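Local structure of imelysin (3OYV) at residues A[60-71]-A[223-234]; A[77-85]-A[286-294]. The protein is an imelysin-like outer-membrane protein that probably takes part in bacterial iron uptake and may act as a peptidase. All coordinates share one frame; numbering follows the deposited sequence.

Contact 1 (A[60-71]-A[223-234]); sequences FKAHSGSPYASA and DAVLNPVVTQYV
The imidazole of His-63 meets helix 223-261 with its edge: Asn-227 OD1 and Asp-223 OD2 both lie near the ring plane, while one face is covered by the backbone of Ser-70 and Ala-71. The Phe-60 ring is likewise met at its edge, where CD2 lies 3.6 Å from Val-234 CG2; Tyr-68 CE2 sits at the edge too, and the Tyr-68 ring takes Phe-60 CE1 over one face and Pro-67 CG on the opposite one. This is helix-to-helix packing in a largely helical fold: the end of helix 56-62 with His-63, and the start of helix 71-102, pack on helix 223-261, and the loop between them bows away from it. His-63 leaves helical geometry with positive phi; its CG lies between the backbone N and the carbonyl carbon (chi1 50°), which leaves the edge with NE2 and CE1 facing Asn-227 and Asp-223. The bond from NE2 to Asn-227 OD1 (2.8 Å) is weak because it is strongly bent, at 117°. Water 1 joins NE2 to the carbonyls of Lys-61 and Asn-227, and water 2 joins ND1 to Asp-223 OD2. The Lys-61 chain lies across Val-234 and Thr-231 and ends in a salt bridge with Asp-235. Ala-71 is a knob in a hole among Asp-223, Leu-226, Asn-227 and Val-230. Its N-H gives a nearly straight bond (166°) to Asp-223 OD1, 2.9 Å from Ala-71 N and approached from above the carboxylate plane.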
loop_
_atom_site.group_PDB
_atom_site.type_symbol
_atom_site.label_atom_id
_atom_site.label_comp_id
_atom_site.label_asym_id
_atom_site.label_seq_id
_atom_site.Cartn_x
_atom_site.Cartn_y
_atom_site.Cartn_z
ATOM N N PHE A 60 21.382 2.244 0.074
ATOM C CA PHE A 60 20.832 2.849 -1.116
ATOM C C PHE A 60 21.457 4.212 -1.387
ATOM O O PHE A 60 21.751 4.529 -2.538
ATOM C CB PHE A 60 19.320 2.941 -0.997
ATOM C CG PHE A 60 18.597 3.078 -2.322
ATOM C CD1 PHE A 60 18.554 2.023 -3.233
ATOM C CD2 PHE A 60 17.965 4.259 -2.655
ATOM C CE1 PHE A 60 17.859 2.159 -4.444
ATOM C CE2 PHE A 60 17.299 4.388 -3.837
ATOM C CZ PHE A 60 17.225 3.354 -4.735
ATOM N N LYS A 61 21.638 5.028 -0.351
ATOM C CA LYS A 61 22.273 6.329 -0.539
ATOM C C LYS A 61 23.736 6.247 -0.950
ATOM O O LYS A 61 24.245 7.152 -1.621
ATOM C CB LYS A 61 22.164 7.200 0.724
ATOM C CG LYS A 61 20.731 7.561 1.006
ATOM C CD LYS A 61 20.565 8.478 2.226
ATOM C CE LYS A 61 20.805 7.720 3.533
ATOM N NZ LYS A 61 20.752 8.623 4.716
ATOM N N ALA A 62 24.428 5.205 -0.513
ATOM C CA ALA A 62 25.842 5.043 -0.859
ATOM C C ALA A 62 26.026 4.512 -2.273
ATOM O O ALA A 62 26.979 4.882 -2.958
ATOM C CB ALA A 62 26.546 4.094 0.133
ATOM N N HIS A 63 25.138 3.612 -2.677
ATOM C CA HIS A 63 25.128 2.969 -3.974
ATOM C C HIS A 63 26.529 2.659 -4.500
ATOM O O HIS A 63 26.943 3.144 -5.554
ATOM C CB HIS A 63 24.263 3.740 -4.976
ATOM C CG HIS A 63 24.545 5.214 -5.052
ATOM N ND1 HIS A 63 25.677 5.730 -5.650
ATOM C CD2 HIS A 63 23.826 6.280 -4.614
ATOM C CE1 HIS A 63 25.642 7.051 -5.569
ATOM N NE2 HIS A 63 24.542 7.410 -4.930
ATOM N N SER A 64 27.243 1.815 -3.758
ATOM C CA SER A 64 28.660 1.586 -4.028
ATOM C C SER A 64 28.978 0.215 -4.597
ATOM O O SER A 64 30.155 -0.135 -4.740
ATOM C CB SER A 64 29.428 1.775 -2.737
ATOM O OG SER A 64 28.981 0.845 -1.772
ATOM N N GLY A 65 27.952 -0.551 -4.921
ATOM C CA GLY A 65 28.142 -1.912 -5.430
ATOM C C GLY A 65 26.825 -2.472 -5.896
ATOM O O GLY A 65 25.770 -1.933 -5.577
ATOM N N SER A 66 26.861 -3.575 -6.634
ATOM C CA SER A 66 25.642 -4.228 -7.104
ATOM C C SER A 66 24.690 -4.429 -5.925
ATOM O O SER A 66 25.150 -4.687 -4.801
ATOM C CB SER A 66 25.960 -5.588 -7.767
ATOM O OG SER A 66 24.783 -6.264 -8.163
ATOM N N PRO A 67 23.374 -4.289 -6.162
ATOM C CA PRO A 67 22.699 -3.989 -7.422
ATOM C C PRO A 67 22.598 -2.487 -7.732
ATOM O O PRO A 67 22.031 -2.122 -8.772
ATOM C CB PRO A 67 21.301 -4.577 -7.205
ATOM C CG PRO A 67 21.078 -4.442 -5.730
ATOM C CD PRO A 67 22.415 -4.349 -5.045
ATOM N N TYR A 68 23.136 -1.644 -6.843
ATOM C CA TYR A 68 23.093 -0.183 -7.018
ATOM C C TYR A 68 24.488 0.392 -6.947
ATOM O O TYR A 68 25.020 0.696 -5.866
ATOM C CB TYR A 68 22.164 0.488 -5.972
ATOM C CG TYR A 68 20.774 -0.096 -6.045
ATOM C CD1 TYR A 68 20.021 -0.016 -7.209
ATOM C CD2 TYR A 68 20.237 -0.796 -4.970
ATOM C CE1 TYR A 68 18.774 -0.591 -7.297
ATOM C CE2 TYR A 68 18.982 -1.354 -5.047
ATOM C CZ TYR A 68 18.258 -1.270 -6.212
ATOM O OH TYR A 68 17.010 -1.854 -6.315
ATOM N N ALA A 69 25.088 0.543 -8.120
ATOM C CA ALA A 69 26.473 0.973 -8.231
ATOM C C ALA A 69 26.630 2.449 -8.605
ATOM O O ALA A 69 27.768 2.931 -8.718
ATOM C CB ALA A 69 27.195 0.101 -9.281
ATOM N N SER A 70 25.501 3.133 -8.804
ATOM C CA SER A 70 25.518 4.527 -9.204
ATOM C C SER A 70 24.227 5.170 -8.764
ATOM O O SER A 70 23.228 4.482 -8.538
ATOM C CB SER A 70 25.662 4.647 -10.735
ATOM O OG SER A 70 24.504 4.179 -11.398
ATOM N N ALA A 71 24.221 6.494 -8.707
ATOM C CA ALA A 71 22.972 7.195 -8.451
ATOM C C ALA A 71 21.982 6.978 -9.595
ATOM O O ALA A 71 20.779 6.891 -9.368
ATOM C CB ALA A 71 23.214 8.703 -8.193
ATOM N N ASP A 223 26.531 11.112 -10.683
ATOM C CA ASP A 223 26.357 11.133 -9.222
ATOM C C ASP A 223 26.288 12.568 -8.686
ATOM O O ASP A 223 25.549 12.859 -7.737
ATOM C CB ASP A 223 27.474 10.360 -8.516
ATOM C CG ASP A 223 27.342 8.843 -8.639
ATOM O OD1 ASP A 223 26.410 8.331 -9.283
ATOM O OD2 ASP A 223 28.209 8.154 -8.039
ATOM N N ALA A 224 27.020 13.508 -9.286
ATOM C CA ALA A 224 26.952 14.881 -8.793
ATOM C C ALA A 224 25.530 15.436 -8.885
ATOM O O ALA A 224 25.054 16.134 -7.997
ATOM C CB ALA A 224 27.923 15.797 -9.569
ATOM N N VAL A 225 24.848 15.135 -9.976
ATOM C CA VAL A 225 23.473 15.581 -10.117
ATOM C C VAL A 225 22.500 14.745 -9.288
ATOM O O VAL A 225 21.628 15.286 -8.627
ATOM C CB VAL A 225 23.028 15.630 -11.585
ATOM C CG1 VAL A 225 21.543 15.925 -11.690
ATOM C CG2 VAL A 225 23.863 16.715 -12.327
ATOM N N LEU A 226 22.644 13.427 -9.310
ATOM C CA LEU A 226 21.595 12.557 -8.775
ATOM C C LEU A 226 21.757 12.119 -7.319
ATOM O O LEU A 226 20.781 11.768 -6.678
ATOM C CB LEU A 226 21.358 11.362 -9.693
ATOM C CG LEU A 226 20.771 11.678 -11.091
ATOM C CD1 LEU A 226 20.626 10.368 -11.878
ATOM C CD2 LEU A 226 19.458 12.395 -11.006
ATOM N N ASN A 227 22.975 12.182 -6.786
ATOM C CA ASN A 227 23.156 11.849 -5.378
ATOM C C ASN A 227 22.201 12.605 -4.452
ATOM O O ASN A 227 21.607 11.988 -3.572
ATOM C CB ASN A 227 24.587 12.071 -4.916
ATOM C CG ASN A 227 25.533 10.939 -5.276
ATOM O OD1 ASN A 227 25.160 9.957 -5.907
ATOM N ND2 ASN A 227 26.812 11.088 -4.876
ATOM N N PRO A 228 22.085 13.939 -4.592
ATOM C CA PRO A 228 21.201 14.639 -3.653
ATOM C C PRO A 228 19.744 14.247 -3.825
ATOM O O PRO A 228 18.968 14.330 -2.872
ATOM C CB PRO A 228 21.452 16.127 -3.938
ATOM C CG PRO A 228 22.309 16.199 -5.057
ATOM C CD PRO A 228 22.923 14.860 -5.377
ATOM N N VAL A 229 19.379 13.872 -5.041
ATOM C CA VAL A 229 18.018 13.409 -5.308
ATOM C C VAL A 229 17.792 12.081 -4.523
ATOM O O VAL A 229 16.761 11.909 -3.861
ATOM C CB VAL A 229 17.770 13.221 -6.811
ATOM C CG1 VAL A 229 16.416 12.524 -7.041
ATOM C CG2 VAL A 229 17.859 14.574 -7.553
ATOM N N VAL A 230 18.745 11.156 -4.615
ATOM C CA VAL A 230 18.641 9.860 -3.922
ATOM C C VAL A 230 18.586 10.063 -2.399
ATOM O O VAL A 230 17.756 9.476 -1.704
ATOM C CB VAL A 230 19.723 8.889 -4.336
ATOM C CG1 VAL A 230 19.634 7.602 -3.518
ATOM C CG2 VAL A 230 19.644 8.597 -5.859
ATOM N N THR A 231 19.444 10.920 -1.888
ATOM C CA THR A 231 19.541 11.141 -0.459
ATOM C C THR A 231 18.245 11.718 0.065
ATOM O O THR A 231 17.706 11.260 1.090
ATOM C CB THR A 231 20.772 12.008 -0.155
ATOM O OG1 THR A 231 21.913 11.254 -0.477
ATOM C CG2 THR A 231 20.796 12.478 1.313
ATOM N N GLN A 232 17.730 12.734 -0.624
ATOM C CA GLN A 232 16.458 13.357 -0.232
ATOM C C GLN A 232 15.290 12.378 -0.286
ATOM O O GLN A 232 14.411 12.364 0.588
ATOM C CB GLN A 232 16.150 14.614 -1.051
ATOM C CG GLN A 232 14.836 15.296 -0.817
ATOM C CD GLN A 232 14.687 15.931 0.529
ATOM O OE1 GLN A 232 15.646 16.104 1.286
ATOM N NE2 GLN A 232 13.476 16.328 0.825
ATOM N N TYR A 233 15.256 11.577 -1.350
ATOM C CA TYR A 233 14.195 10.586 -1.512
ATOM C C TYR A 233 14.165 9.605 -0.345
ATOM O O TYR A 233 13.128 9.313 0.237
ATOM C CB TYR A 233 14.414 9.869 -2.829
ATOM C CG TYR A 233 13.596 8.637 -3.134
ATOM C CD1 TYR A 233 12.360 8.706 -3.753
ATOM C CD2 TYR A 233 14.126 7.387 -2.859
ATOM C CE1 TYR A 233 11.643 7.547 -4.065
ATOM C CE2 TYR A 233 13.460 6.219 -3.202
ATOM C CZ TYR A 233 12.225 6.320 -3.822
ATOM O OH TYR A 233 11.572 5.165 -4.200
ATOM N N VAL A 234 15.329 9.113 0.015
ATOM C CA VAL A 234 15.415 8.142 1.116
ATOM C C VAL A 234 15.076 8.817 2.442
ATOM O O VAL A 234 14.260 8.303 3.230
ATOM C CB VAL A 234 16.806 7.501 1.175
ATOM C CG1 VAL A 234 17.017 6.699 2.472
ATOM C CG2 VAL A 234 17.058 6.607 -0.078
HETATM O O HOH W 1 23.280 9.303 -3.084
HETATM O O HOH W 2 28.096 5.676 -7.081
#

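Contact 2 (A[77-85]-A[286-294]); sequences EIVDKCAEI and EAFLFGPVD
Lys-81 reaches from helix 71-102 to the 286-294 loop, where NZ donates to Leu-289 O at 2.9 Å, tilted 31° from the carbonyl plane. NZ also donates to water 5, which in turn donates to Asp-294 OD2; Lys-81 NZ and Asp-294 OD2 are 4.1 Å apart, so the two charges are linked through water. In one of its two modelled conformers, Glu-84 OE1 takes a salt bridge from NZ on its syn side, 32° out of the carboxylate plane. A bend at chi2 (-75°) carries the lysine chain over to the carbonyl of Leu-289, the centre of an inverse gamma turn. A methionine in its place would probably leave Leu-289 O without its charged donor and break the water link to Asp-294. Ile-78 O and Lys-81 O already accept helix bonds from Cys-82 N and Ile-85 N, and water adds a second donor: water 3 donates to Ile-78 O and Ala-287 O, water 4 to Lys-81 O and Glu-286 O while accepting from Leu-289 N. Ala-287 N is bonded to Ser-131 OG. Beside this network, Glu-77 CG lies over a face of the Phe-290 ring in a CH-pi contact, and Ile-85 CG2 packs on Ala-287 CB at 3.9 Å. Around the contact, helix 121-137 packs against Cys-82, Ile-85 and Phe-288, helix 189-214 covers Val-79 and Ala-83, and helix 223-261 lies against Ile-78 and Phe-290.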
loop_
_atom_site.group_PDB
_atom_site.type_symbol
_atom_site.label_atom_id
_atom_site.label_comp_id
_atom_site.label_asym_id
_atom_site.label_seq_id
_atom_site.Cartn_x
_atom_site.Cartn_y
_atom_site.Cartn_z
ATOM N N GLU A 77 15.660 2.648 -10.704
ATOM C CA GLU A 77 14.819 1.811 -9.853
ATOM C C GLU A 77 13.641 2.644 -9.324
ATOM O O GLU A 77 12.502 2.198 -9.352
ATOM C CB GLU A 77 15.622 1.211 -8.689
ATOM C CG GLU A 77 14.812 0.284 -7.761
ATOM C CD GLU A 77 14.446 -1.045 -8.399
ATOM O OE1 GLU A 77 14.880 -1.358 -9.536
ATOM O OE2 GLU A 77 13.697 -1.817 -7.769
ATOM N N ILE A 78 13.940 3.859 -8.865
ATOM C CA ILE A 78 12.877 4.746 -8.366
ATOM C C ILE A 78 11.778 4.943 -9.427
ATOM O O ILE A 78 10.576 4.797 -9.163
ATOM C CB ILE A 78 13.411 6.122 -7.902
ATOM C CG1 ILE A 78 14.272 5.937 -6.655
ATOM C CG2 ILE A 78 12.291 7.151 -7.745
ATOM C CD1 ILE A 78 15.104 7.156 -6.275
ATOM N N VAL A 79 12.202 5.274 -10.645
ATOM C CA VAL A 79 11.254 5.578 -11.711
ATOM C C VAL A 79 10.508 4.312 -12.170
ATOM O O VAL A 79 9.287 4.347 -12.360
ATOM C CB VAL A 79 11.952 6.305 -12.883
ATOM C CG1 VAL A 79 11.010 6.449 -14.092
ATOM C CG2 VAL A 79 12.473 7.677 -12.407
ATOM N N ASP A 80 11.239 3.205 -12.266
ATOM C CA ASP A 80 10.626 1.910 -12.621
ATOM C C ASP A 80 9.525 1.560 -11.635
ATOM O O ASP A 80 8.452 1.100 -12.028
ATOM C CB ASP A 80 11.636 0.769 -12.575
ATOM C CG ASP A 80 12.502 0.659 -13.836
ATOM O OD1 ASP A 80 12.181 1.298 -14.852
ATOM O OD2 ASP A 80 13.490 -0.098 -13.761
ATOM N N LYS A 81 9.782 1.775 -10.349
ATOM C CA LYS A 81 8.804 1.376 -9.339
ATOM C C LYS A 81 7.609 2.328 -9.257
ATOM O O LYS A 81 6.492 1.905 -8.925
ATOM C CB LYS A 81 9.505 1.198 -8.004
ATOM C CG LYS A 81 10.331 -0.091 -8.012
ATOM C CD LYS A 81 9.449 -1.319 -7.876
ATOM C CE LYS A 81 10.216 -2.612 -8.046
ATOM N NZ LYS A 81 9.290 -3.763 -7.777
ATOM N N CYS A 82 7.792 3.594 -9.639
ATOM C CA CYS A 82 6.654 4.503 -9.870
ATOM C C CYS A 82 5.785 4.003 -11.040
ATOM O O CYS A 82 4.539 3.988 -10.955
ATOM C CB CYS A 82 7.140 5.925 -10.185
ATOM S SG CYS A 82 7.806 6.852 -8.766
ATOM N N ALA A 83 6.439 3.653 -12.152
ATOM C CA ALA A 83 5.757 3.140 -13.342
ATOM C C ALA A 83 4.991 1.871 -12.983
ATOM O O ALA A 83 3.819 1.708 -13.360
ATOM C CB ALA A 83 6.764 2.864 -14.484
ATOM N N GLU A 84 5.636 0.999 -12.215
ATOM C CA GLU A 84 4.995 -0.262 -11.828
ATOM C C GLU A 84 3.711 -0.078 -11.060
ATOM O O GLU A 84 2.728 -0.750 -11.316
ATOM C CB GLU A 84 5.922 -1.101 -10.988
ATOM C CG GLU A 84 7.015 -1.752 -11.744
ATOM C CD GLU A 84 7.731 -2.803 -10.927
ATOM O OE1 GLU A 84 7.216 -3.184 -9.843
ATOM O OE2 GLU A 84 8.819 -3.239 -11.353
ATOM N N ILE A 85 3.693 0.829 -10.086
ATOM C CA ILE A 85 2.435 1.051 -9.363
ATOM C C ILE A 85 1.353 1.710 -10.218
ATOM O O ILE A 85 0.163 1.382 -10.080
ATOM C CB ILE A 85 2.633 1.760 -7.984
ATOM C CG1 ILE A 85 1.382 1.575 -7.120
ATOM C CG2 ILE A 85 2.949 3.232 -8.120
ATOM C CD1 ILE A 85 1.050 0.119 -6.758
ATOM N N GLU A 286 3.462 2.631 -1.978
ATOM C CA GLU A 286 3.425 1.609 -3.028
ATOM C C GLU A 286 4.151 1.967 -4.320
ATOM O O GLU A 286 4.289 1.108 -5.170
ATOM C CB GLU A 286 2.010 1.109 -3.289
ATOM C CG GLU A 286 1.378 0.416 -2.085
ATOM C CD GLU A 286 -0.010 -0.162 -2.347
ATOM O OE1 GLU A 286 -0.300 -0.631 -3.481
ATOM O OE2 GLU A 286 -0.819 -0.147 -1.420
ATOM N N ALA A 287 4.666 3.198 -4.451
ATOM C CA ALA A 287 5.605 3.532 -5.529
ATOM C C ALA A 287 7.036 3.086 -5.244
ATOM O O ALA A 287 7.889 3.207 -6.114
ATOM C CB ALA A 287 5.564 5.037 -5.871
ATOM N N PHE A 288 7.310 2.569 -4.035
ATOM C CA PHE A 288 8.623 2.069 -3.687
ATOM C C PHE A 288 8.551 0.655 -3.131
ATOM O O PHE A 288 9.093 0.360 -2.058
ATOM C CB PHE A 288 9.471 3.020 -2.813
ATOM C CG PHE A 288 8.737 3.780 -1.739
ATOM C CD1 PHE A 288 8.117 4.976 -2.023
ATOM C CD2 PHE A 288 8.816 3.389 -0.410
ATOM C CE1 PHE A 288 7.533 5.755 -1.028
ATOM C CE2 PHE A 288 8.247 4.134 0.592
ATOM C CZ PHE A 288 7.602 5.336 0.304
ATOM N N LEU A 289 7.908 -0.238 -3.890
ATOM C CA LEU A 289 7.870 -1.663 -3.546
ATOM C C LEU A 289 9.138 -2.356 -4.054
ATOM O O LEU A 289 9.109 -3.184 -4.978
ATOM C CB LEU A 289 6.599 -2.316 -4.082
ATOM C CG LEU A 289 5.269 -1.840 -3.483
ATOM C CD1 LEU A 289 4.050 -2.301 -4.305
ATOM C CD2 LEU A 289 5.132 -2.299 -2.015
ATOM N N PHE A 290 10.268 -1.970 -3.466
ATOM C CA PHE A 290 11.552 -2.572 -3.739
ATOM C C PHE A 290 12.364 -2.640 -2.469
ATOM O O PHE A 290 12.003 -2.051 -1.459
ATOM C CB PHE A 290 12.333 -1.815 -4.842
ATOM C CG PHE A 290 12.872 -0.474 -4.424
ATOM C CD1 PHE A 290 12.113 0.682 -4.596
ATOM C CD2 PHE A 290 14.143 -0.364 -3.925
ATOM C CE1 PHE A 290 12.653 1.918 -4.243
ATOM C CE2 PHE A 290 14.673 0.852 -3.551
ATOM C CZ PHE A 290 13.940 1.988 -3.727
ATOM N N GLY A 291 13.461 -3.388 -2.504
ATOM C CA GLY A 291 14.273 -3.570 -1.323
ATOM C C GLY A 291 13.526 -4.418 -0.315
ATOM O O GLY A 291 12.795 -5.340 -0.700
ATOM N N PRO A 292 13.694 -4.122 0.975
ATOM C CA PRO A 292 13.099 -4.961 2.024
ATOM C C PRO A 292 11.663 -5.391 1.833
ATOM O O PRO A 292 11.341 -6.572 2.015
ATOM C CB PRO A 292 13.291 -4.112 3.276
ATOM C CG PRO A 292 14.589 -3.408 3.030
ATOM C CD PRO A 292 14.586 -3.092 1.539
ATOM N N VAL A 293 10.786 -4.486 1.439
ATOM C CA VAL A 293 9.365 -4.859 1.342
ATOM C C VAL A 293 9.132 -5.880 0.212
ATOM O O VAL A 293 8.144 -6.598 0.231
ATOM C CB VAL A 293 8.452 -3.618 1.142
ATOM C CG1 VAL A 293 8.581 -3.091 -0.315
ATOM C CG2 VAL A 293 6.987 -3.922 1.519
ATOM N N ASP A 294 10.054 -5.933 -0.756
ATOM C CA ASP A 294 9.932 -6.800 -1.925
ATOM C C ASP A 294 10.783 -8.055 -1.778
ATOM O O ASP A 294 11.104 -8.704 -2.786
ATOM C CB ASP A 294 10.369 -6.000 -3.164
ATOM C CG ASP A 294 10.090 -6.690 -4.487
ATOM O OD1 ASP A 294 8.978 -7.247 -4.655
ATOM O OD2 ASP A 294 10.985 -6.587 -5.381
HETATM O O HOH W 3 9.902 5.065 -6.303
HETATM O O HOH W 4 6.316 0.117 -6.711
HETATM O O HOH W 5 11.057 -5.876 -7.936
#

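Overall arrangement
The centres of contact 1 and contact 2 are about 15 Å apart, and the two share helix 71-102, which begins at Ala-71 and carries 77-85. Their segments alternate along the chain. Tyr-233 bridges them, its OH 3.3 Å from Phe-288 CB and its CZ 3.5 Å from Ile-78 CG1; Tyr-68 OH also lies 3.4 Å from Glu-77 CG, and the rings of Phe-60 and Phe-290 meet. Contact 1 is the more peripheral, its centre about 24 Å from the centre of the chain against about 11 Å for contact 2. At contact 2 the Glu-286 side chain, modelled in two conformers, approaches a glycerol to about 3 Å and an unidentified ligand to about 2 Å; both probably come from the crystallisation liquor but may mark a pocket.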